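Local coordinates for protein DNA double-strand break repair nuclease NurA (Sulfolobus solfataricus, PDB 2YGK) that processes DNA ends as a manganese-dependent nuclease, working with the HerA helicase in double-strand break repair, probably by resecting the 5' strand, at residues I70-G75 with I108-M112; Q148-E153 with K173-L177; Q183-K188 with E247-L251; I217-E221 with R268-V272; M254-F259 with R271-R277. All blocks are in the same frame, centred on the assembly; numbering follows the deposited sequence.

Interaction 1: I70-G75 with I108-M112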
# COMPACT_ATOMS: atom_id res chain seq x y z
N ILE A 70 -5.94 -14.70 1.31
CA ILE A 70 -4.78 -13.90 1.68
C ILE A 70 -3.95 -14.66 2.70
O ILE A 70 -4.31 -14.74 3.87
CB ILE A 70 -5.17 -12.55 2.31
CG1 ILE A 70 -6.28 -11.86 1.52
CG2 ILE A 70 -3.93 -11.65 2.40
CD1 ILE A 70 -5.94 -11.70 0.06
N VAL A 71 -2.83 -15.21 2.25
CA VAL A 71 -1.95 -15.97 3.12
C VAL A 71 -1.04 -15.01 3.85
O VAL A 71 -0.26 -14.35 3.22
CB VAL A 71 -1.08 -16.95 2.33
CG1 VAL A 71 -0.11 -17.68 3.28
CG2 VAL A 71 -1.96 -17.96 1.55
N TYR A 72 -1.15 -14.95 5.18
CA TYR A 72 -0.40 -13.98 5.96
C TYR A 72 0.44 -14.59 7.06
O TYR A 72 0.24 -15.72 7.49
CB TYR A 72 -1.34 -12.98 6.60
CG TYR A 72 -2.15 -13.59 7.71
CD1 TYR A 72 -3.38 -14.19 7.44
CD2 TYR A 72 -1.68 -13.60 9.00
CE1 TYR A 72 -4.14 -14.76 8.46
CE2 TYR A 72 -2.42 -14.16 10.02
CZ TYR A 72 -3.65 -14.74 9.75
OH TYR A 72 -4.39 -15.30 10.79
N ALA A 73 1.35 -13.77 7.55
CA ALA A 73 2.21 -14.15 8.63
C ALA A 73 2.52 -12.88 9.39
O ALA A 73 2.89 -11.88 8.81
CB ALA A 73 3.47 -14.76 8.08
N VAL A 74 2.35 -12.94 10.70
CA VAL A 74 2.68 -11.82 11.58
C VAL A 74 3.63 -12.34 12.65
O VAL A 74 3.61 -13.55 12.98
CB VAL A 74 1.42 -11.31 12.31
CG1 VAL A 74 0.47 -10.61 11.33
CG2 VAL A 74 0.74 -12.48 13.05
N GLY A 75 4.43 -11.43 13.20
CA GLY A 75 5.34 -11.78 14.26
C GLY A 75 5.79 -10.55 15.05
O GLY A 75 5.97 -9.48 14.50
N ILE A 108 -4.23 -7.43 8.72
CA ILE A 108 -2.99 -8.13 9.00
C ILE A 108 -2.14 -7.22 9.88
O ILE A 108 -1.58 -7.67 10.88
CB ILE A 108 -2.19 -8.48 7.74
CG1 ILE A 108 -2.87 -9.61 6.96
CG2 ILE A 108 -0.78 -8.93 8.12
CD1 ILE A 108 -2.47 -9.64 5.48
N SER A 109 -2.04 -5.95 9.51
CA SER A 109 -1.18 -5.06 10.25
C SER A 109 -1.71 -4.80 11.66
O SER A 109 -0.94 -4.70 12.58
CB SER A 109 -0.91 -3.76 9.49
OG SER A 109 -2.08 -3.22 8.95
N LEU A 110 -3.03 -4.70 11.81
CA LEU A 110 -3.63 -4.47 13.12
C LEU A 110 -3.41 -5.70 13.99
O LEU A 110 -3.22 -5.59 15.20
CB LEU A 110 -5.13 -4.18 13.00
CG LEU A 110 -5.42 -2.79 12.46
CD1 LEU A 110 -6.87 -2.64 11.99
CD2 LEU A 110 -5.10 -1.74 13.47
N LEU A 111 -3.47 -6.87 13.39
CA LEU A 111 -3.15 -8.10 14.09
C LEU A 111 -1.70 -8.08 14.57
O LEU A 111 -1.41 -8.43 15.72
CB LEU A 111 -3.43 -9.26 13.19
CG LEU A 111 -3.14 -10.68 13.66
CD1 LEU A 111 -3.54 -10.92 15.11
CD2 LEU A 111 -3.87 -11.63 12.70
N MSE A 112 -0.79 -7.60 13.72
CA MSE A 112 0.61 -7.45 14.10
C MSE A 112 0.72 -6.48 15.29
O MSE A 112 1.37 -6.79 16.27
CB MSE A 112 1.44 -7.01 12.91
CG MSE A 112 2.93 -6.79 13.19
SE MSE A 112 3.77 -5.67 11.78
CE MSE A 112 2.52 -4.16 11.99
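Strand 70-75 and the helical turn 108-112 run in nearly the same direction, 23° apart with their short axes 8.2 Å from each other, and the CA atoms of Val-74 and Met-112 come within 5.5 Å. No hydrogen bond crosses between them; aliphatic carbons do the work. Ile-108 divides its two branches. With chi1 at -72° its CG1 lies anti to the carbonyl carbon, which sends the longer branch along the strand: Ile-108 CD1 meets Tyr-72 CB at 3.7 Å and Ile-70 CG2 at 4.0 Å. The shorter branch is left for Val-74, Ile-108 CG2 standing 3.8 Å from Val-74 CG1. Strand 70-82 belongs to the antiparallel part of an RNase H-like sheet, on which helix 104-123 lies. Val-74 CG1 packs against one helical turn, touching Ile-108 O at 3.6 Å and Met-112 CB at 4.0 Å; that same carbonyl accepts the backbone bond from Met-112 N. On the other side of Ile-108 the Tyr-72 ring crosses Leu-111 at about a right angle, CE2 against its CD2, and stacks on Phe-98 of the next strand, while Leu-111 and Ile-108 also touch Phe-98. Past Val-74, the selenomethionine Met-112 turns its CG by the carbonyl oxygen of Gly-75, and its side chain lies about 5 Å from the manganese ion bound by Asp-58 and Asp-133.

Interaction 2: Q148-E153 with K173-L177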
# COMPACT_ATOMS: atom_id res chain seq x y z
N GLN A 148 -22.10 -1.07 16.08
CA GLN A 148 -22.32 -2.27 15.28
C GLN A 148 -22.00 -3.51 16.14
O GLN A 148 -22.25 -4.65 15.72
CB GLN A 148 -21.45 -2.21 14.02
CG GLN A 148 -21.80 -1.01 13.11
CD GLN A 148 -20.96 -0.93 11.83
OE1 GLN A 148 -19.73 -0.73 11.86
NE2 GLN A 148 -21.65 -1.08 10.68
N PHE A 149 -21.46 -3.26 17.34
CA PHE A 149 -21.00 -4.32 18.25
C PHE A 149 -22.01 -4.75 19.31
O PHE A 149 -22.56 -3.91 20.04
CB PHE A 149 -19.75 -3.86 18.98
CG PHE A 149 -18.63 -3.54 18.06
CD1 PHE A 149 -18.21 -4.45 17.11
CD2 PHE A 149 -17.99 -2.31 18.14
CE1 PHE A 149 -17.17 -4.15 16.26
CE2 PHE A 149 -16.94 -2.00 17.30
CZ PHE A 149 -16.53 -2.92 16.35
N SER A 150 -22.19 -6.06 19.42
CA SER A 150 -23.03 -6.68 20.43
C SER A 150 -22.28 -6.78 21.76
O SER A 150 -21.10 -6.45 21.84
CB SER A 150 -23.45 -8.08 19.98
OG SER A 150 -22.31 -8.92 19.84
N ASP A 151 -22.97 -7.26 22.79
CA ASP A 151 -22.34 -7.53 24.07
C ASP A 151 -21.21 -8.56 23.97
O ASP A 151 -20.17 -8.42 24.62
CB ASP A 151 -23.38 -8.00 25.09
CG ASP A 151 -24.22 -6.86 25.66
OD1 ASP A 151 -23.63 -5.86 26.12
OD2 ASP A 151 -25.47 -6.97 25.64
N GLU A 152 -21.40 -9.59 23.15
CA GLU A 152 -20.45 -10.70 23.05
C GLU A 152 -19.11 -10.26 22.46
O GLU A 152 -18.05 -10.72 22.87
CB GLU A 152 -21.05 -11.82 22.20
CG GLU A 152 -22.39 -12.37 22.74
CD GLU A 152 -23.22 -13.08 21.67
OE1 GLU A 152 -22.71 -14.00 21.00
OE2 GLU A 152 -24.40 -12.70 21.50
N GLU A 153 -19.19 -9.37 21.48
CA GLU A 153 -18.02 -8.91 20.76
C GLU A 153 -17.17 -7.99 21.64
O GLU A 153 -15.94 -8.06 21.61
CB GLU A 153 -18.44 -8.22 19.45
CG GLU A 153 -19.14 -9.17 18.48
CD GLU A 153 -19.89 -8.47 17.36
OE1 GLU A 153 -20.46 -7.38 17.60
OE2 GLU A 153 -19.92 -9.03 16.24
N LYS A 173 -16.42 -5.59 10.61
CA LYS A 173 -16.40 -5.88 12.03
C LYS A 173 -15.06 -6.41 12.51
O LYS A 173 -14.66 -6.09 13.61
CB LYS A 173 -17.52 -6.85 12.42
CG LYS A 173 -18.87 -6.16 12.57
CD LYS A 173 -19.94 -7.11 13.06
CE LYS A 173 -21.26 -6.38 13.18
NZ LYS A 173 -22.34 -7.26 13.69
N MSE A 174 -14.35 -7.22 11.71
CA MSE A 174 -13.04 -7.69 12.15
C MSE A 174 -11.99 -6.54 12.23
O MSE A 174 -11.33 -6.34 13.26
CB MSE A 174 -12.49 -8.85 11.30
CG MSE A 174 -11.17 -9.35 11.91
SE MSE A 174 -10.20 -10.71 11.01
CE MSE A 174 -8.93 -11.26 12.31
N ARG A 175 -11.84 -5.79 11.14
CA ARG A 175 -10.98 -4.63 11.16
C ARG A 175 -11.33 -3.79 12.38
O ARG A 175 -10.45 -3.39 13.11
CB ARG A 175 -11.09 -3.81 9.89
CG ARG A 175 -10.55 -2.37 10.02
CD ARG A 175 -10.97 -1.50 8.85
NE ARG A 175 -12.41 -1.62 8.61
CZ ARG A 175 -13.29 -0.63 8.69
NH1 ARG A 175 -12.90 0.62 8.94
NH2 ARG A 175 -14.58 -0.89 8.47
N ASP A 176 -12.62 -3.53 12.58
CA ASP A 176 -13.06 -2.63 13.64
C ASP A 176 -12.85 -3.21 15.04
O ASP A 176 -12.41 -2.50 15.94
CB ASP A 176 -14.52 -2.18 13.43
CG ASP A 176 -14.64 -1.05 12.41
OD1 ASP A 176 -13.63 -0.70 11.76
OD2 ASP A 176 -15.75 -0.50 12.27
N LEU A 177 -13.13 -4.50 15.22
CA LEU A 177 -12.77 -5.16 16.47
C LEU A 177 -11.28 -5.11 16.76
O LEU A 177 -10.90 -4.92 17.90
CB LEU A 177 -13.20 -6.61 16.48
CG LEU A 177 -14.61 -6.90 16.92
CD1 LEU A 177 -14.76 -8.44 17.00
CD2 LEU A 177 -14.97 -6.23 18.26
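A helix N-terminus meets the side of another helix here: Glu-153, in the first turn of helix 151-159, faces Lys-173 of helix 171-193, and Ser-150 is the N-cap. Glu-153, at the N3 position, accepts from the N-cap backbone in one half of a capping box, Ser-150 N donating to Glu-153 OE1 at 2.8 Å in a fairly straight bond of 163°. The carboxylate takes it on its anti side, somewhat out of its own plane. Bound in this way, Glu-153 presents its other oxygen to the lysine, but only as a long salt bridge, Glu-153 OE2 to Lys-173 NZ at 3.9 Å. The two side chains cross at about a right angle. Lys-173 is stretched out along its whole length past CG, so that its end arrives over the turn before the cap, with Lys-173 CE 3.2 Å from Gln-148 O. Beneath these polar groups lies Phe-149. Its ring and Leu-177 slide past each other in opposite directions, Phe-149 CE1 resting 3.6 Å from Leu-177 CD2, and the same methyl also lies near Glu-153 O and CB. Leu-177 reaches on to Ile-165 and Ile-168, residues of the chain that links the two segments, while Phe-149 touches Val-144 before the cap. Near the plane of the ring, at its edge, Phe-149 CZ stands 3.6 Å from Asp-176 CB, with the carboxylate plane turned 69° from the ring.

Interaction 3: Q183-K188 with E247-L251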
# COMPACT_ATOMS: atom_id res chain seq x y z
N GLN A 183 -6.68 -0.15 20.92
CA GLN A 183 -6.96 0.99 21.80
C GLN A 183 -7.01 0.56 23.27
O GLN A 183 -6.49 1.24 24.15
CB GLN A 183 -8.25 1.71 21.40
CG GLN A 183 -8.13 2.52 20.10
CD GLN A 183 -9.39 3.28 19.68
OE1 GLN A 183 -10.49 3.07 20.21
NE2 GLN A 183 -9.23 4.18 18.72
N PHE A 184 -7.61 -0.59 23.52
CA PHE A 184 -7.72 -1.16 24.85
C PHE A 184 -6.36 -1.61 25.34
O PHE A 184 -6.01 -1.37 26.50
CB PHE A 184 -8.71 -2.32 24.83
CG PHE A 184 -8.78 -3.10 26.12
CD1 PHE A 184 -9.44 -2.60 27.23
CD2 PHE A 184 -8.20 -4.37 26.20
CE1 PHE A 184 -9.51 -3.34 28.41
CE2 PHE A 184 -8.28 -5.12 27.38
CZ PHE A 184 -8.94 -4.61 28.48
N LEU A 185 -5.57 -2.21 24.46
CA LEU A 185 -4.19 -2.58 24.79
C LEU A 185 -3.24 -1.41 25.08
O LEU A 185 -2.43 -1.47 26.01
CB LEU A 185 -3.63 -3.45 23.67
CG LEU A 185 -4.26 -4.83 23.66
CD1 LEU A 185 -3.83 -5.58 22.42
CD2 LEU A 185 -3.90 -5.62 24.93
N VAL A 186 -3.30 -0.36 24.27
CA VAL A 186 -2.51 0.86 24.59
C VAL A 186 -2.94 1.33 25.95
O VAL A 186 -2.10 1.67 26.78
CB VAL A 186 -2.75 1.99 23.60
CG1 VAL A 186 -2.21 3.29 24.14
CG2 VAL A 186 -2.12 1.65 22.26
N SER A 187 -4.24 1.34 26.19
CA SER A 187 -4.76 1.89 27.45
C SER A 187 -4.25 1.17 28.69
O SER A 187 -4.04 1.81 29.71
CB SER A 187 -6.28 1.87 27.46
OG SER A 187 -6.75 2.76 26.47
N LYS A 188 -4.06 -0.14 28.60
CA LYS A 188 -3.52 -0.90 29.71
C LYS A 188 -2.05 -0.54 29.91
O LYS A 188 -1.60 -0.38 31.04
CB LYS A 188 -3.70 -2.40 29.50
CG LYS A 188 -5.19 -2.80 29.45
CD LYS A 188 -5.57 -3.92 30.45
CE LYS A 188 -5.47 -3.48 31.92
NZ LYS A 188 -6.72 -2.84 32.45
N GLU A 247 -12.26 1.22 29.62
CA GLU A 247 -10.90 1.73 29.94
C GLU A 247 -10.38 2.67 28.87
O GLU A 247 -9.68 3.63 29.16
CB GLU A 247 -9.90 0.58 30.06
CG GLU A 247 -10.24 -0.48 31.11
CD GLU A 247 -9.49 -0.31 32.43
OE1 GLU A 247 -8.61 0.58 32.55
OE2 GLU A 247 -9.79 -1.09 33.37
N ILE A 248 -10.71 2.37 27.61
CA ILE A 248 -10.35 3.22 26.49
C ILE A 248 -10.77 4.65 26.75
O ILE A 248 -10.01 5.58 26.51
CB ILE A 248 -11.00 2.75 25.18
CG1 ILE A 248 -10.31 1.48 24.69
CG2 ILE A 248 -10.92 3.83 24.11
CD1 ILE A 248 -11.07 0.77 23.58
N GLU A 249 -12.00 4.83 27.23
CA GLU A 249 -12.47 6.16 27.61
C GLU A 249 -11.48 6.86 28.54
O GLU A 249 -11.28 8.05 28.39
CB GLU A 249 -13.89 6.11 28.20
CG GLU A 249 -14.97 5.97 27.12
CD GLU A 249 -15.98 4.86 27.40
OE1 GLU A 249 -16.31 4.65 28.59
OE2 GLU A 249 -16.43 4.19 26.44
N VAL A 250 -10.80 6.13 29.43
CA VAL A 250 -9.72 6.71 30.28
C VAL A 250 -8.46 7.18 29.50
O VAL A 250 -7.52 7.72 30.06
CB VAL A 250 -9.33 5.79 31.49
CG1 VAL A 250 -8.35 6.51 32.44
CG2 VAL A 250 -10.56 5.38 32.29
N LEU A 251 -8.46 6.98 28.19
CA LEU A 251 -7.40 7.41 27.30
C LEU A 251 -7.79 8.67 26.53
O LEU A 251 -6.98 9.22 25.79
CB LEU A 251 -7.14 6.28 26.32
CG LEU A 251 -5.91 6.32 25.43
CD1 LEU A 251 -4.65 6.39 26.28
CD2 LEU A 251 -5.96 5.08 24.56
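Ile-248 presses on the backbone of helix 171-193 at Phe-184, where the two CA atoms are 5.4 Å apart. Its CG1, anti to the carbonyl carbon (chi1 -73°), extends over the helix surface to lie 3.6 Å from Phe-184 N, and Ile-248 CD1 ends 3.7 Å from Gln-183 CB, the two side chains crossing at about a right angle. Ser-187, one turn on, faces the same loop with its hydroxyl. Ser-187 OG donates to Gln-183 O at 2.8 Å, and this carbonyl also accepts Ser-187 N from the opposite face of its plane. The hydroxyl is thus tied back to its own helix, and against it Leu-251 packs closely, Leu-251 CD2 3.1 Å from Ser-187 OG. Glu-247, at the start of segment 247-251, lies beside the Phe-184 ring, Glu-247 CG 4.0 Å from Phe-184 CE1. Its carboxylate forms a long salt bridge, Glu-247 OE2 to Lys-188 NZ at 3.7 Å. Lys-188 is bound more firmly by Glu-191, whose carboxylate lies close to that of Glu-247, so the lysine probably eases the meeting of two like charges. Segment 247-251, on the way from strand 228-236 to strand 255-262, thus lies against helix 171-193, touching Leu-180 and Ile-190 as well, while Leu-185 and Val-186 of that helix pack on Leu-117 of helix 104-123.

Interaction 4: I217-E221 with R268-V272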
# COMPACT_ATOMS: atom_id res chain seq x y z
N ILE A 217 10.26 16.99 11.40
CA ILE A 217 11.36 16.06 11.54
C ILE A 217 12.30 16.24 10.37
O ILE A 217 13.51 16.13 10.56
CB ILE A 217 10.87 14.58 11.66
CG1 ILE A 217 12.00 13.68 12.20
CG2 ILE A 217 10.32 14.07 10.34
CD1 ILE A 217 11.59 12.18 12.41
N THR A 218 11.77 16.57 9.19
CA THR A 218 12.59 16.84 8.01
C THR A 218 13.25 18.22 8.08
O THR A 218 14.40 18.41 7.69
CB THR A 218 11.75 16.76 6.73
OG1 THR A 218 11.17 15.45 6.62
CG2 THR A 218 12.58 17.05 5.51
N VAL A 219 12.50 19.20 8.58
CA VAL A 219 13.05 20.52 8.87
C VAL A 219 14.27 20.44 9.80
O VAL A 219 15.29 21.03 9.51
CB VAL A 219 11.96 21.47 9.44
CG1 VAL A 219 12.56 22.58 10.18
CG2 VAL A 219 11.15 22.06 8.33
N LEU A 220 14.20 19.67 10.88
CA LEU A 220 15.34 19.56 11.81
C LEU A 220 16.57 18.83 11.26
O LEU A 220 17.70 19.06 11.71
CB LEU A 220 14.93 18.86 13.10
CG LEU A 220 13.86 19.56 13.92
CD1 LEU A 220 13.22 18.56 14.86
CD2 LEU A 220 14.46 20.80 14.64
N GLU A 221 16.36 17.92 10.33
CA GLU A 221 17.46 17.15 9.75
C GLU A 221 18.18 18.01 8.75
O GLU A 221 19.38 17.85 8.56
CB GLU A 221 16.94 15.89 9.09
CG GLU A 221 16.48 14.81 10.09
CD GLU A 221 15.83 13.59 9.42
OE1 GLU A 221 15.86 13.47 8.17
OE2 GLU A 221 15.29 12.74 10.17
N ARG A 268 20.45 10.80 12.39
CA ARG A 268 19.04 11.02 12.10
C ARG A 268 18.39 11.66 13.29
O ARG A 268 18.91 11.56 14.39
CB ARG A 268 18.38 9.67 11.84
CG ARG A 268 18.46 8.74 13.07
CD ARG A 268 17.56 7.57 12.93
NE ARG A 268 18.05 6.68 11.89
CZ ARG A 268 17.40 6.35 10.78
NH1 ARG A 268 16.20 6.84 10.50
NH2 ARG A 268 17.98 5.50 9.92
N VAL A 269 17.27 12.33 13.07
CA VAL A 269 16.44 12.81 14.14
C VAL A 269 15.30 11.81 14.27
O VAL A 269 14.73 11.35 13.24
CB VAL A 269 15.87 14.20 13.80
CG1 VAL A 269 14.89 14.65 14.87
CG2 VAL A 269 17.01 15.26 13.60
N ILE A 270 14.95 11.49 15.51
CA ILE A 270 13.78 10.65 15.80
C ILE A 270 12.74 11.44 16.61
O ILE A 270 13.07 12.40 17.30
CB ILE A 270 14.18 9.42 16.60
CG1 ILE A 270 14.74 9.79 17.96
CG2 ILE A 270 15.22 8.62 15.84
CD1 ILE A 270 15.21 8.59 18.82
N ARG A 271 11.47 11.02 16.49
CA ARG A 271 10.37 11.55 17.29
C ARG A 271 10.16 10.68 18.51
O ARG A 271 10.13 9.45 18.40
CB ARG A 271 9.08 11.53 16.48
CG ARG A 271 7.91 12.22 17.17
CD ARG A 271 6.59 11.97 16.43
NE ARG A 271 5.45 12.50 17.20
CZ ARG A 271 4.52 13.34 16.73
NH1 ARG A 271 4.52 13.78 15.46
NH2 ARG A 271 3.57 13.75 17.56
N VAL A 272 9.99 11.29 19.68
CA VAL A 272 9.66 10.53 20.88
C VAL A 272 8.36 11.05 21.44
O VAL A 272 8.23 12.25 21.66
CB VAL A 272 10.72 10.68 21.96
CG1 VAL A 272 10.31 9.89 23.14
CG2 VAL A 272 12.11 10.24 21.47
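Val-269, just ahead of strand 270-275, meets three side chains of the helical turn 217-221. Val-269 CG2 receives two of them: Glu-221 CG at 3.6 Å and Leu-220 CB at 4.2 Å. The other methyl, Val-269 CG1, lies 4.1 Å from Ile-217 CG1, and the two branched side chains slide past each other in opposite directions. The carbonyl of Val-269 is met as well. Ile-217 has CG1 anti to its backbone N (chi1 -164°) and an extended chi2 beyond it, which carries Ile-217 CD1 to 3.4 Å from Val-269 O. Glu-221, equally extended, brings Glu-221 OE2 to 3.4 Å from Val-269 O. These two oxygens are both acceptors and make no bond; on the far side of the carboxylate, Arg-67 of the second subunit forms a long, weak ion pair with Glu-221 OE1. Helix 216-223 here sits beside the start of the second strand of a hairpin, strands 255-262 and 270-275 of the central RNase H-like sheet. The first strand takes part too: Ile-217 and Leu-220 touch Tyr-260, and Arg-262 donates to the carbonyl of Leu-220. At Ile-270 the contact passes to the backbone, Ile-217 CD1 lying 4.3 Å from Ile-270 CA, while the CB of Ile-270 points away from the helix and its side chain packs on Ile-200 and Thr-261. Arg-271 follows, Arg-271 N lying 4.2 Å from Ile-217 CD1; its guanidinium leads off to Ser-204 and Asp-273.

Interaction 5: M254-F259 with R271-R277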
# COMPACT_ATOMS: atom_id res chain seq x y z
N MSE A 254 -5.93 11.73 27.77
CA MSE A 254 -4.50 11.57 27.87
C MSE A 254 -3.90 12.71 27.10
O MSE A 254 -4.24 12.94 25.94
CB MSE A 254 -3.99 10.20 27.39
CG MSE A 254 -4.04 9.11 28.49
SE MSE A 254 -3.72 9.71 30.38
CE MSE A 254 -4.22 8.07 31.30
N GLU A 255 -3.07 13.47 27.80
CA GLU A 255 -2.22 14.45 27.19
C GLU A 255 -0.82 13.86 27.20
O GLU A 255 -0.36 13.34 28.23
CB GLU A 255 -2.26 15.78 27.97
CG GLU A 255 -3.46 16.66 27.63
CD GLU A 255 -3.28 18.12 28.05
OE1 GLU A 255 -2.93 18.40 29.23
OE2 GLU A 255 -3.49 18.99 27.17
N TYR A 256 -0.15 13.94 26.06
CA TYR A 256 1.20 13.45 25.97
C TYR A 256 2.15 14.51 25.45
O TYR A 256 1.72 15.56 24.99
CB TYR A 256 1.27 12.17 25.13
CG TYR A 256 0.93 12.30 23.67
CD1 TYR A 256 -0.38 12.42 23.25
CD2 TYR A 256 1.92 12.24 22.71
CE1 TYR A 256 -0.70 12.51 21.89
CE2 TYR A 256 1.64 12.33 21.37
CZ TYR A 256 0.32 12.47 20.95
OH TYR A 256 0.06 12.54 19.60
N THR A 257 3.44 14.22 25.57
CA THR A 257 4.47 15.13 25.13
C THR A 257 5.22 14.52 23.95
O THR A 257 5.55 13.33 23.97
CB THR A 257 5.45 15.43 26.24
OG1 THR A 257 4.75 15.96 27.36
CG2 THR A 257 6.46 16.45 25.79
N THR A 258 5.48 15.35 22.93
CA THR A 258 6.35 14.98 21.86
C THR A 258 7.59 15.86 21.91
O THR A 258 7.52 17.04 22.23
CB THR A 258 5.63 15.09 20.50
OG1 THR A 258 4.45 14.26 20.50
CG2 THR A 258 6.53 14.63 19.37
N PHE A 259 8.75 15.27 21.66
CA PHE A 259 9.92 16.04 21.25
C PHE A 259 10.65 15.27 20.17
O PHE A 259 10.43 14.08 20.00
CB PHE A 259 10.85 16.33 22.42
CG PHE A 259 11.42 15.12 23.09
CD1 PHE A 259 10.72 14.47 24.09
CD2 PHE A 259 12.65 14.64 22.74
CE1 PHE A 259 11.25 13.31 24.72
CE2 PHE A 259 13.19 13.49 23.38
CZ PHE A 259 12.48 12.83 24.35
N ARG A 271 11.47 11.02 16.49
CA ARG A 271 10.37 11.55 17.29
C ARG A 271 10.16 10.68 18.51
O ARG A 271 10.13 9.45 18.40
CB ARG A 271 9.08 11.53 16.48
CG ARG A 271 7.91 12.22 17.17
CD ARG A 271 6.59 11.97 16.43
NE ARG A 271 5.45 12.50 17.20
CZ ARG A 271 4.52 13.34 16.73
NH1 ARG A 271 4.52 13.78 15.46
NH2 ARG A 271 3.57 13.75 17.56
N VAL A 272 9.99 11.29 19.68
CA VAL A 272 9.66 10.53 20.88
C VAL A 272 8.36 11.05 21.44
O VAL A 272 8.23 12.25 21.66
CB VAL A 272 10.72 10.68 21.96
CG1 VAL A 272 10.31 9.89 23.14
CG2 VAL A 272 12.11 10.24 21.47
N ASP A 273 7.39 10.17 21.67
CA ASP A 273 6.18 10.50 22.42
C ASP A 273 6.24 9.80 23.75
O ASP A 273 6.53 8.63 23.83
CB ASP A 273 4.93 10.01 21.71
CG ASP A 273 4.77 10.58 20.32
OD1 ASP A 273 5.28 11.69 20.15
OD2 ASP A 273 4.16 9.89 19.41
N ILE A 274 5.93 10.53 24.81
CA ILE A 274 5.93 9.97 26.15
C ILE A 274 4.68 10.49 26.85
O ILE A 274 4.46 11.67 26.88
CB ILE A 274 7.28 10.33 26.89
CG1 ILE A 274 7.22 10.02 28.38
CG2 ILE A 274 7.62 11.77 26.76
CD1 ILE A 274 8.57 10.24 29.04
N VAL A 275 3.83 9.61 27.35
CA VAL A 275 2.61 10.03 28.05
C VAL A 275 2.91 10.57 29.46
O VAL A 275 3.41 9.85 30.34
CB VAL A 275 1.60 8.88 28.24
CG1 VAL A 275 0.52 9.31 29.20
CG2 VAL A 275 1.03 8.44 26.89
N GLY A 276 2.56 11.83 29.66
CA GLY A 276 2.85 12.53 30.90
C GLY A 276 3.41 13.89 30.59
O GLY A 276 3.59 14.25 29.41
N ARG A 277 3.68 14.66 31.64
CA ARG A 277 4.47 15.89 31.51
C ARG A 277 5.93 15.56 31.73
O ARG A 277 6.30 14.72 32.56
CB ARG A 277 4.01 17.02 32.44
CG ARG A 277 3.36 18.20 31.70
CD ARG A 277 2.61 19.13 32.66
NE ARG A 277 1.33 19.58 32.11
CZ ARG A 277 0.24 19.85 32.83
NH1 ARG A 277 0.23 19.73 34.15
NH2 ARG A 277 -0.86 20.26 32.21
O HOH W 1 1.90 10.41 18.33
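The Phe-259 ring carries Val-272 on one face, Val-272 CB 3.9 Å from the ring centroid and 21° off the normal in a CH-pi contact, with Ile-274 CG2 at the ring's edge. Phe-259 CG sits between the backbone N and the carbonyl carbon (chi1 61°), which folds the ring across to its partner strand. The guanidinium of Arg-271 has the Thr-258 methyl over one face and Asp-273 OD1 at its edge, in plane. Asp-273 OD1 also lies in the plane of the Tyr-256 ring, at its edge. These are the two strands of an antiparallel hairpin in the central sheet. Phe-259 with Val-272 and Thr-257 with Ile-274 are hydrogen-bonded pairs; between them Thr-258 faces Asp-273 in a non-hydrogen-bonded pair. There the side chains take over. Arg-271 NE gives Asp-273 OD1 an almost straight salt bridge of 3.1 Å on the syn lone pair, while Thr-258 OG1 donates to the same oxygen at 2.7 Å from above the carboxylate plane. Arg-271 NH2 adds a weak bond to Thr-258 OG1 at 3.1 Å, and its NH1 is held by Ser-204. The other oxygen, Asp-273 OD2, accepts from Leu-136 N and from a water at 2.6 Å, which also bonds Tyr-256 OH at 3.1 Å. Near the open end of the hairpin, Thr-257 OG1 donates to Gly-276 O at 2.9 Å in the carbonyl plane.

Going from the N terminus, interaction 1 closes first, joining strand 70-82 to helix 104-123 before interaction 2 opens. Interaction 2 brings the chain from the 148-153 cap back onto helix 171-193, where Arg-175 O touches Leu-110 of interaction 1. The same helix carries on into interaction 3, about 16 Å away between centres, whose far partner is the loop 247-251. That long closure crosses interaction 4, since 217-221 leaves from within it and finds its partner only at 268-272. Interaction 5 opens at 254, just after the 247-251 segment of interaction 3, and ends on the same strand as interaction 4, sharing Arg-271 and Val-272. Interactions 1, 4 and 5 reach one sheet, with interaction 1 across the chain's centre from the other two.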